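Local coordinates for protein 3-methylaspartate ammonia-lyase (Citrobacter amalonaticus, PDB 1KKO) that catalyses the reversible anti elimination of ammonia from L-threo-3-methylaspartate to give mesaconate, using magnesium, and works as a homodimer of the enolase superfamily, at residues His96-Pro99 and Leu100-Arg104; Phe109-Asn112 and Ala113-Phe116; Asn403-Ile406 and Ala407-Thr411. All coordinates share one frame; numbering follows the deposited sequence.

Interaction 1 of 3, residues His96-Pro99 and Leu100-Arg104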
ATOM      1  N   HIS A  96       0.386   7.089 -30.118  1.00 19.94           N
ATOM      2  CA  HIS A  96      -0.416   8.295 -30.241  1.00 19.33           C
ATOM      3  C   HIS A  96      -0.102   9.396 -29.252  1.00 18.45           C
ATOM      4  O   HIS A  96      -0.416  10.552 -29.501  1.00 19.69           O
ATOM      5  CB  HIS A  96      -1.889   7.949 -30.045  1.00 20.02           C
ATOM      6  CG  HIS A  96      -2.442   7.028 -31.080  1.00 21.06           C
ATOM      7  ND1 HIS A  96      -3.075   5.845 -30.766  1.00 23.35           N
ATOM      8  CD2 HIS A  96      -2.484   7.128 -32.430  1.00 21.63           C
ATOM      9  CE1 HIS A  96      -3.466   5.250 -31.878  1.00 22.70           C
ATOM     10  NE2 HIS A  96      -3.121   6.008 -32.902  1.00 23.69           N
ATOM     11  N   ILE A  97       0.470   9.047 -28.106  1.00 16.63           N
ATOM     12  CA  ILE A  97       0.659  10.036 -27.065  1.00 15.81           C
ATOM     13  C   ILE A  97       2.114  10.421 -26.837  1.00 15.34           C
ATOM     14  O   ILE A  97       2.407  11.586 -26.602  1.00 15.06           O
ATOM     15  CB  ILE A  97      -0.028   9.546 -25.768  1.00 15.56           C
ATOM     16  CG1 ILE A  97      -1.524   9.290 -26.018  1.00 15.80           C
ATOM     17  CG2 ILE A  97       0.177  10.547 -24.642  1.00 14.45           C
ATOM     18  CD1 ILE A  97      -2.313  10.510 -26.536  1.00 16.58           C
ATOM     19  N   LYS A  98       3.020   9.456 -26.904  1.00 15.43           N
ATOM     20  CA  LYS A  98       4.436   9.763 -26.743  1.00 16.12           C
ATOM     21  C   LYS A  98       4.899  10.966 -27.599  1.00 16.04           C
ATOM     22  O   LYS A  98       5.559  11.856 -27.082  1.00 15.97           O
ATOM     23  CB  LYS A  98       5.287   8.526 -27.019  1.00 16.73           C
ATOM     24  CG  LYS A  98       6.782   8.751 -26.835  1.00 19.32           C
ATOM     25  CD  LYS A  98       7.626   7.494 -27.079  1.00 23.25           C
ATOM     26  CE  LYS A  98       6.822   6.281 -27.472  1.00 26.74           C
ATOM     27  NZ  LYS A  98       7.372   5.059 -26.828  1.00 29.16           N
ATOM     28  N   PRO A  99       4.570  11.015 -28.894  1.00 16.59           N
ATOM     29  CA  PRO A  99       4.992  12.161 -29.719  1.00 17.07           C
ATOM     30  C   PRO A  99       4.379  13.496 -29.325  1.00 16.85           C
ATOM     31  O   PRO A  99       4.894  14.559 -29.674  1.00 17.76           O
ATOM     32  CB  PRO A  99       4.531  11.775 -31.121  1.00 17.50           C
ATOM     33  CG  PRO A  99       4.397  10.324 -31.093  1.00 17.38           C
ATOM     34  CD  PRO A  99       3.877   9.999 -29.701  1.00 16.71           C
ATOM     35  N   LEU A 100       3.256  13.455 -28.619  1.00 16.48           N
ATOM     36  CA  LEU A 100       2.627  14.671 -28.151  1.00 16.28           C
ATOM     37  C   LEU A 100       3.243  15.148 -26.848  1.00 15.77           C
ATOM     38  O   LEU A 100       3.044  16.290 -26.437  1.00 18.20           O
ATOM     39  CB  LEU A 100       1.122  14.465 -27.981  1.00 15.84           C
ATOM     40  CG  LEU A 100       0.389  14.131 -29.281  1.00 16.48           C
ATOM     41  CD1 LEU A 100      -1.069  13.765 -29.037  1.00 16.77           C
ATOM     42  CD2 LEU A 100       0.481  15.297 -30.230  1.00 17.59           C
ATOM     43  N   LEU A 101       3.983  14.264 -26.182  1.00 15.19           N
ATOM     44  CA  LEU A 101       4.629  14.610 -24.920  1.00 14.29           C
ATOM     45  C   LEU A 101       6.080  15.025 -25.097  1.00 14.23           C
ATOM     46  O   LEU A 101       6.534  15.987 -24.484  1.00 13.85           O
ATOM     47  CB  LEU A 101       4.579  13.420 -23.961  1.00 13.36           C
ATOM     48  CG  LEU A 101       3.202  13.103 -23.383  1.00 13.16           C
ATOM     49  CD1 LEU A 101       3.222  11.721 -22.767  1.00 13.31           C
ATOM     50  CD2 LEU A 101       2.789  14.152 -22.376  1.00 13.28           C
ATOM     51  N   GLU A 102       6.812  14.288 -25.921  1.00 14.73           N
ATOM     52  CA  GLU A 102       8.228  14.582 -26.082  1.00 15.44           C
ATOM     53  C   GLU A 102       8.367  15.958 -26.742  1.00 15.71           C
ATOM     54  O   GLU A 102       7.678  16.274 -27.716  1.00 16.60           O
ATOM     55  CB  GLU A 102       8.932  13.458 -26.837  1.00 15.64           C
ATOM     56  CG  GLU A 102       8.901  12.183 -26.002  1.00 16.51           C
ATOM     57  CD  GLU A 102       9.638  11.007 -26.593  1.00 17.93           C
ATOM     58  OE1 GLU A 102       9.919  10.056 -25.818  1.00 17.55           O
ATOM     59  OE2 GLU A 102       9.935  11.000 -27.813  1.00 20.21           O
ATOM     60  N   GLY A 103       9.216  16.789 -26.159  1.00 15.36           N
ATOM     61  CA  GLY A 103       9.428  18.143 -26.649  1.00 15.68           C
ATOM     62  C   GLY A 103       8.447  19.156 -26.101  1.00 15.66           C
ATOM     63  O   GLY A 103       8.583  20.356 -26.335  1.00 16.08           O
ATOM     64  N   ARG A 104       7.444  18.695 -25.362  1.00 15.88           N
ATOM     65  CA  ARG A 104       6.430  19.586 -24.825  1.00 15.58           C
ATOM     66  C   ARG A 104       6.952  20.369 -23.640  1.00 15.58           C
ATOM     67  O   ARG A 104       7.645  19.827 -22.772  1.00 15.35           O
ATOM     68  CB  ARG A 104       5.195  18.782 -24.418  1.00 15.50           C
ATOM     69  CG  ARG A 104       4.113  19.532 -23.665  1.00 16.46           C
ATOM     70  CD  ARG A 104       2.856  18.678 -23.499  1.00 16.79           C
ATOM     71  NE  ARG A 104       2.340  18.318 -24.809  1.00 18.12           N
ATOM     72  CZ  ARG A 104       1.375  18.975 -25.440  1.00 19.19           C
ATOM     73  NH1 ARG A 104       0.766  19.992 -24.851  1.00 19.46           N
ATOM     74  NH2 ARG A 104       1.016  18.588 -26.652  1.00 21.12           N
TER
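Ile-97 and Leu-101 meet on the inward side of the last turn of their helix, where Ile-97 CG2 lies 3.8 Å from Leu-101 CD1. With chi1 at -58°, CG1 of Ile-97 stands beside the backbone N and the CG2 methyl opposite that N, facing the leucine one turn on. On another side of the turn, Lys-98 and Glu-102 run alongside each other in the same direction. The aliphatic part of the lysine touches the acid, with Lys-98 CG 3.5 Å from Glu-102 OE1, but Lys-98 NZ stays 5.7 Å from Glu-102 OE1, too far for a salt bridge. Lys-98 NZ bonds instead to the side chain of Asn-94, and Glu-102 OE1 accepts from the backbone N of Ala-6. Beneath these side chains the backbone winds up the helix end: Lys-98 O receives both Glu-102 N at 3.0 Å, in a nearly straight bond, and Leu-101 N, which approaches from above the carbonyl plane. A type II turn from Leu-101 to Arg-104 follows, with Gly-103 at a positive phi of 86°. The turn brings the guanidinium of Arg-104 back side-on to Leu-100 O, a single oxygen gripped by NE at 2.7 Å and by NH2 at 3.1 Å and lying only 3° out of the guanidinium plane. NH1 bonds to Asn-112 OD1, further fixing the group's rotation. Ile-97 and Leu-101 pack against Phe-8 of strand 3-18, Phe-116 of helix 110-118 and Leu-134 of helix 128-146, and the turn beyond bonds through Gly-103 and Arg-104 to the backbone of Ile-3.

Interaction 2 of 3, residues Phe109-Asn112 and Ala113-Phe116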
ATOM      1  N   PHE A 109       1.246  23.930 -16.117  1.00 13.88           N
ATOM      2  CA  PHE A 109       0.486  22.688 -16.072  1.00 13.76           C
ATOM      3  C   PHE A 109      -0.847  22.714 -16.806  1.00 13.66           C
ATOM      4  O   PHE A 109      -1.141  21.824 -17.591  1.00 13.78           O
ATOM      5  CB  PHE A 109       0.238  22.334 -14.613  1.00 13.57           C
ATOM      6  CG  PHE A 109      -0.776  21.239 -14.397  1.00 12.88           C
ATOM      7  CD1 PHE A 109      -0.564  19.976 -14.909  1.00 11.97           C
ATOM      8  CD2 PHE A 109      -1.913  21.466 -13.652  1.00 13.48           C
ATOM      9  CE1 PHE A 109      -1.489  18.970 -14.699  1.00 12.23           C
ATOM     10  CE2 PHE A 109      -2.822  20.461 -13.435  1.00 12.91           C
ATOM     11  CZ  PHE A 109      -2.608  19.211 -13.957  1.00 12.54           C
ATOM     12  N   LEU A 110      -1.637  23.757 -16.567  1.00 14.34           N
ATOM     13  CA  LEU A 110      -3.013  23.765 -17.054  1.00 15.18           C
ATOM     14  C   LEU A 110      -3.195  23.634 -18.563  1.00 15.30           C
ATOM     15  O   LEU A 110      -4.035  22.863 -18.997  1.00 15.26           O
ATOM     16  CB  LEU A 110      -3.755  25.002 -16.545  1.00 15.66           C
ATOM     17  CG  LEU A 110      -4.637  24.806 -15.316  1.00 17.53           C
ATOM     18  CD1 LEU A 110      -5.203  26.144 -14.873  1.00 18.90           C
ATOM     19  CD2 LEU A 110      -5.778  23.820 -15.598  1.00 18.23           C
ATOM     20  N   PRO A 111      -2.462  24.388 -19.384  1.00 15.12           N
ATOM     21  CA  PRO A 111      -2.620  24.231 -20.830  1.00 15.58           C
ATOM     22  C   PRO A 111      -2.388  22.788 -21.270  1.00 15.07           C
ATOM     23  O   PRO A 111      -3.146  22.258 -22.068  1.00 15.71           O
ATOM     24  CB  PRO A 111      -1.587  25.204 -21.416  1.00 15.86           C
ATOM     25  CG  PRO A 111      -1.413  26.204 -20.384  1.00 16.62           C
ATOM     26  CD  PRO A 111      -1.517  25.468 -19.054  1.00 15.57           C
ATOM     27  N   ASN A 112      -1.360  22.133 -20.733  1.00 14.31           N
ATOM     28  CA  ASN A 112      -1.113  20.745 -21.103  1.00 14.02           C
ATOM     29  C   ASN A 112      -2.238  19.824 -20.620  1.00 13.55           C
ATOM     30  O   ASN A 112      -2.664  18.912 -21.325  1.00 13.61           O
ATOM     31  CB  ASN A 112       0.204  20.255 -20.510  1.00 14.09           C
ATOM     32  CG  ASN A 112       1.411  20.866 -21.168  1.00 14.71           C
ATOM     33  OD1 ASN A 112       1.349  21.297 -22.322  1.00 16.33           O
ATOM     34  ND2 ASN A 112       2.544  20.834 -20.464  1.00 15.46           N
ATOM     35  N   ALA A 113      -2.689  20.053 -19.397  1.00 13.20           N
ATOM     36  CA  ALA A 113      -3.778  19.236 -18.860  1.00 13.79           C
ATOM     37  C   ALA A 113      -5.036  19.364 -19.715  1.00 13.57           C
ATOM     38  O   ALA A 113      -5.685  18.366 -20.034  1.00 13.70           O
ATOM     39  CB  ALA A 113      -4.075  19.627 -17.436  1.00 13.91           C
ATOM     40  N   ARG A 114      -5.371  20.594 -20.103  1.00 14.17           N
ATOM     41  CA  ARG A 114      -6.530  20.826 -20.956  1.00 14.84           C
ATOM     42  C   ARG A 114      -6.372  20.173 -22.325  1.00 14.37           C
ATOM     43  O   ARG A 114      -7.311  19.575 -22.854  1.00 14.73           O
ATOM     44  CB  ARG A 114      -6.772  22.318 -21.139  1.00 15.70           C
ATOM     45  CG  ARG A 114      -7.395  22.991 -19.936  1.00 17.65           C
ATOM     46  CD  ARG A 114      -7.883  24.401 -20.256  1.00 21.37           C
ATOM     47  NE  ARG A 114      -6.764  25.327 -20.391  1.00 23.97           N
ATOM     48  CZ  ARG A 114      -6.374  26.176 -19.449  1.00 24.94           C
ATOM     49  NH1 ARG A 114      -7.031  26.250 -18.298  1.00 26.30           N
ATOM     50  NH2 ARG A 114      -5.322  26.963 -19.657  1.00 25.13           N
ATOM     51  N   PHE A 115      -5.173  20.249 -22.891  1.00 14.26           N
ATOM     52  CA  PHE A 115      -4.944  19.671 -24.200  1.00 14.31           C
ATOM     53  C   PHE A 115      -5.262  18.190 -24.201  1.00 13.47           C
ATOM     54  O   PHE A 115      -6.020  17.708 -25.031  1.00 14.29           O
ATOM     55  CB  PHE A 115      -3.514  19.910 -24.678  1.00 14.08           C
ATOM     56  CG  PHE A 115      -3.176  19.161 -25.925  1.00 14.60           C
ATOM     57  CD1 PHE A 115      -3.516  19.667 -27.169  1.00 15.98           C
ATOM     58  CD2 PHE A 115      -2.547  17.937 -25.867  1.00 15.07           C
ATOM     59  CE1 PHE A 115      -3.223  18.970 -28.309  1.00 17.46           C
ATOM     60  CE2 PHE A 115      -2.261  17.236 -27.012  1.00 15.66           C
ATOM     61  CZ  PHE A 115      -2.597  17.764 -28.236  1.00 16.30           C
ATOM     62  N   PHE A 116      -4.696  17.456 -23.250  1.00 13.55           N
ATOM     63  CA  PHE A 116      -4.959  16.027 -23.202  1.00 13.49           C
ATOM     64  C   PHE A 116      -6.355  15.689 -22.725  1.00 13.74           C
ATOM     65  O   PHE A 116      -6.870  14.638 -23.071  1.00 14.27           O
ATOM     66  CB  PHE A 116      -3.896  15.307 -22.365  1.00 13.78           C
ATOM     67  CG  PHE A 116      -2.568  15.281 -23.035  1.00 12.78           C
ATOM     68  CD1 PHE A 116      -2.348  14.459 -24.117  1.00 13.28           C
ATOM     69  CD2 PHE A 116      -1.552  16.121 -22.632  1.00 12.71           C
ATOM     70  CE1 PHE A 116      -1.127  14.458 -24.769  1.00 12.97           C
ATOM     71  CE2 PHE A 116      -0.329  16.131 -23.291  1.00 13.35           C
ATOM     72  CZ  PHE A 116      -0.125  15.302 -24.351  1.00 13.24           C
TER
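Phe-109 turns one ring face to Ala-113, whose CB sits 3.7 Å above the ring plane, displaced toward the rim, in a CH-pi contact. The ring reaches this position because its CG stands anti to the backbone N (chi1 168°); Phe-109 O also accepts Ala-113 N at 3.0 Å. Glu-157 receives the backbone N atoms of Phe-109 and Leu-110 at the start of this first helical turn. Leu-110 lies under the guanidinium of Arg-114, which folds back along the helix through a bend at chi3 (-74°). The approach is oblique, with Leu-110 CB over one guanidinium face and CD2 3.8 Å from NH1. Pro-111 crosses the same group obliquely, its CG 4.0 Å from Arg-114 NH2, and its carbonyl accepts Phe-115 N. From Asn-112 the backbone O takes Phe-116 N at 3.2 Å and lies 3.3 Å from Phe-116 CD2, while the side-chain ND2 bonds to Asp-105 O and OD1 has its partner in Arg-104. The contact therefore combines one CH-pi contact with an arginine whose flat face lies by Leu-110 CB and the Leu-110 carbonyl oxygen, and its buried amide, Asn-112, is satisfied by the preceding loop, tying helix 110-118 to it.

Interaction 3 of 3, residues Asn403-Ile406 and Ala407-Thr411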
ATOM      1  N   ASN A 403       1.468  14.784   5.652  1.00 11.60           N
ATOM      2  CA  ASN A 403       2.266  15.412   6.703  1.00 12.66           C
ATOM      3  C   ASN A 403       3.674  15.801   6.271  1.00 12.00           C
ATOM      4  O   ASN A 403       4.191  16.827   6.709  1.00 12.36           O
ATOM      5  CB  ASN A 403       2.231  14.575   7.965  1.00 13.37           C
ATOM      6  CG  ASN A 403       0.835  14.505   8.554  1.00 16.05           C
ATOM      7  OD1 ASN A 403       0.125  15.505   8.582  1.00 18.57           O
ATOM      8  ND2 ASN A 403       0.429  13.322   9.005  1.00 17.62           N
ATOM      9  N   ARG A 404       4.276  15.022   5.385  1.00 11.37           N
ATOM     10  CA  ARG A 404       5.563  15.397   4.833  1.00 11.14           C
ATOM     11  C   ARG A 404       5.435  16.711   4.074  1.00 11.42           C
ATOM     12  O   ARG A 404       6.291  17.584   4.167  1.00 12.02           O
ATOM     13  CB  ARG A 404       6.090  14.339   3.856  1.00 11.07           C
ATOM     14  CG  ARG A 404       6.792  13.151   4.483  1.00 11.19           C
ATOM     15  CD  ARG A 404       7.525  12.326   3.456  1.00 11.10           C
ATOM     16  NE  ARG A 404       6.629  11.681   2.482  1.00 11.24           N
ATOM     17  CZ  ARG A 404       6.056  10.490   2.666  1.00 11.30           C
ATOM     18  NH1 ARG A 404       6.253   9.818   3.786  1.00 11.46           N
ATOM     19  NH2 ARG A 404       5.288   9.970   1.726  1.00 11.35           N
ATOM     20  N   THR A 405       4.362  16.829   3.313  1.00 11.10           N
ATOM     21  CA  THR A 405       4.162  17.985   2.458  1.00 11.24           C
ATOM     22  C   THR A 405       3.851  19.231   3.273  1.00 11.60           C
ATOM     23  O   THR A 405       4.371  20.312   2.976  1.00 12.63           O
ATOM     24  CB  THR A 405       3.062  17.699   1.447  1.00 11.22           C
ATOM     25  OG1 THR A 405       3.460  16.583   0.639  1.00 11.48           O
ATOM     26  CG2 THR A 405       2.899  18.862   0.464  1.00 12.07           C
ATOM     27  N   ILE A 406       3.021  19.097   4.296  1.00 12.03           N
ATOM     28  CA  ILE A 406       2.747  20.215   5.184  1.00 13.17           C
ATOM     29  C   ILE A 406       4.064  20.686   5.795  1.00 13.35           C
ATOM     30  O   ILE A 406       4.309  21.891   5.866  1.00 14.79           O
ATOM     31  CB  ILE A 406       1.736  19.811   6.247  1.00 13.03           C
ATOM     32  CG1 ILE A 406       0.354  19.691   5.600  1.00 14.21           C
ATOM     33  CG2 ILE A 406       1.719  20.813   7.400  1.00 14.40           C
ATOM     34  CD1 ILE A 406      -0.691  19.037   6.445  1.00 14.14           C
ATOM     35  N   ALA A 407       4.922  19.759   6.221  1.00 13.41           N
ATOM     36  CA  ALA A 407       6.194  20.140   6.821  1.00 13.99           C
ATOM     37  C   ALA A 407       7.043  20.899   5.814  1.00 14.34           C
ATOM     38  O   ALA A 407       7.676  21.899   6.178  1.00 15.29           O
ATOM     39  CB  ALA A 407       6.939  18.935   7.322  1.00 14.39           C
ATOM     40  N   LEU A 408       7.100  20.439   4.567  1.00 14.78           N
ATOM     41  CA  LEU A 408       7.865  21.151   3.546  1.00 15.12           C
ATOM     42  C   LEU A 408       7.317  22.564   3.332  1.00 16.06           C
ATOM     43  O   LEU A 408       8.077  23.542   3.251  1.00 17.08           O
ATOM     44  CB  LEU A 408       7.862  20.402   2.212  1.00 14.28           C
ATOM     45  CG  LEU A 408       8.677  19.109   2.164  1.00 14.57           C
ATOM     46  CD1 LEU A 408       8.405  18.412   0.854  1.00 15.53           C
ATOM     47  CD2 LEU A 408      10.156  19.403   2.325  1.00 15.43           C
ATOM     48  N   LEU A 409       6.003  22.680   3.223  1.00 16.54           N
ATOM     49  CA  LEU A 409       5.374  23.985   3.003  1.00 17.86           C
ATOM     50  C   LEU A 409       5.689  24.958   4.137  1.00 19.07           C
ATOM     51  O   LEU A 409       5.786  26.167   3.920  1.00 19.93           O
ATOM     52  CB  LEU A 409       3.860  23.827   2.874  1.00 18.50           C
ATOM     53  CG  LEU A 409       3.378  23.192   1.570  1.00 19.85           C
ATOM     54  CD1 LEU A 409       1.923  22.820   1.701  1.00 21.06           C
ATOM     55  CD2 LEU A 409       3.591  24.112   0.383  1.00 21.83           C
ATOM     56  N   GLN A 410       5.844  24.434   5.344  1.00 20.12           N
ATOM     57  CA  GLN A 410       6.107  25.259   6.521  1.00 21.79           C
ATOM     58  C   GLN A 410       7.549  25.800   6.550  1.00 22.76           C
ATOM     59  O   GLN A 410       7.839  26.739   7.306  1.00 23.61           O
ATOM     60  CB  GLN A 410       5.773  24.471   7.797  1.00 22.40           C
ATOM     61  CG  GLN A 410       4.273  24.344   8.078  1.00 24.50           C
ATOM     62  CD  GLN A 410       3.925  23.245   9.089  1.00 27.36           C
ATOM     63  OE1 GLN A 410       2.831  23.242   9.667  1.00 29.65           O
ATOM     64  NE2 GLN A 410       4.843  22.317   9.296  1.00 29.11           N
ATOM     65  N   THR A 411       8.450  25.241   5.738  1.00 23.21           N
ATOM     66  CA  THR A 411       9.833  25.745   5.691  1.00 23.95           C
ATOM     67  C   THR A 411       9.892  27.059   4.920  1.00 24.66           C
ATOM     68  O   THR A 411       8.923  27.458   4.269  1.00 25.45           O
ATOM     69  CB  THR A 411      10.813  24.739   5.044  1.00 24.10           C
ATOM     70  OG1 THR A 411      10.528  24.597   3.645  1.00 24.31           O
ATOM     71  CG2 THR A 411      10.652  23.355   5.629  1.00 24.12           C
TER
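Ala-407 sets its CB 3.5 Å from both Asn-403 O and Arg-404 O, and its N bonds to Asn-403 O. Next comes Leu-408, whose N is held by Arg-404 O at 3.0 Å and whose CG rests 3.5 Å from that same oxygen. Arg-404 itself extends to the second subunit, where NH2 forms a salt bridge with Glu-365 and NH1 bonds to Ser-54; NH2 is also salt-bridged to Glu-401 of its own chain. Leu-409 follows the same pattern over Thr-405: its N is 2.9 Å from Thr-405 O, and CG lies 3.4 Å from that carbonyl oxygen. Gln-410 then runs beside Ile-406, pointing the same way, with its OE1 3.5 Å from Ile-406 CG2. In Ile-406 a chi1 of -73° places CG1 beside the backbone N and leaves CG2 opposite that N, next to the glutamine. At the end Thr-411 folds its hydroxyl back onto Leu-408 O, donating OG1 at 2.7 Å in the carbonyl plane, while its own N gives that oxygen a second bond. Pro-164 and helices 150-157 and 365-378 pack against Thr-405, Ile-406 and Leu-409, whereas Ala-407 and Leu-408 meet Thr-9 and Gln-56 of the second subunit. These are the closing turns of the C-terminal helix 392-410, regular up to Leu-409 and then tightening onto Leu-408 O, at the dimer interface of a TIM-barrel enzyme.

Overall arrangement
The three contacts follow one another along the chain. Interactions 1 and 2 belong to the N-terminal, enolase-type part of the chain, on the successive helices 86-101 and 110-118, with centres 13 Å apart. They touch directly: Arg-104 forms a cation-pi contact with Phe-115, and Leu-101 packs on Phe-116, so the loop between the helices is bound to both. Interaction 3 lies in the C-terminal TIM-barrel region, on helix 392-410, with its centre 33 Å from that of interaction 1 and 27 Å from that of interaction 2, without touching either. Interactions 1 and 2 each lie along one helix, and their mutual contacts join the two, while the third brings the end of the ordered chain to the partner subunit, all away from the catalytic and metal-binding residues.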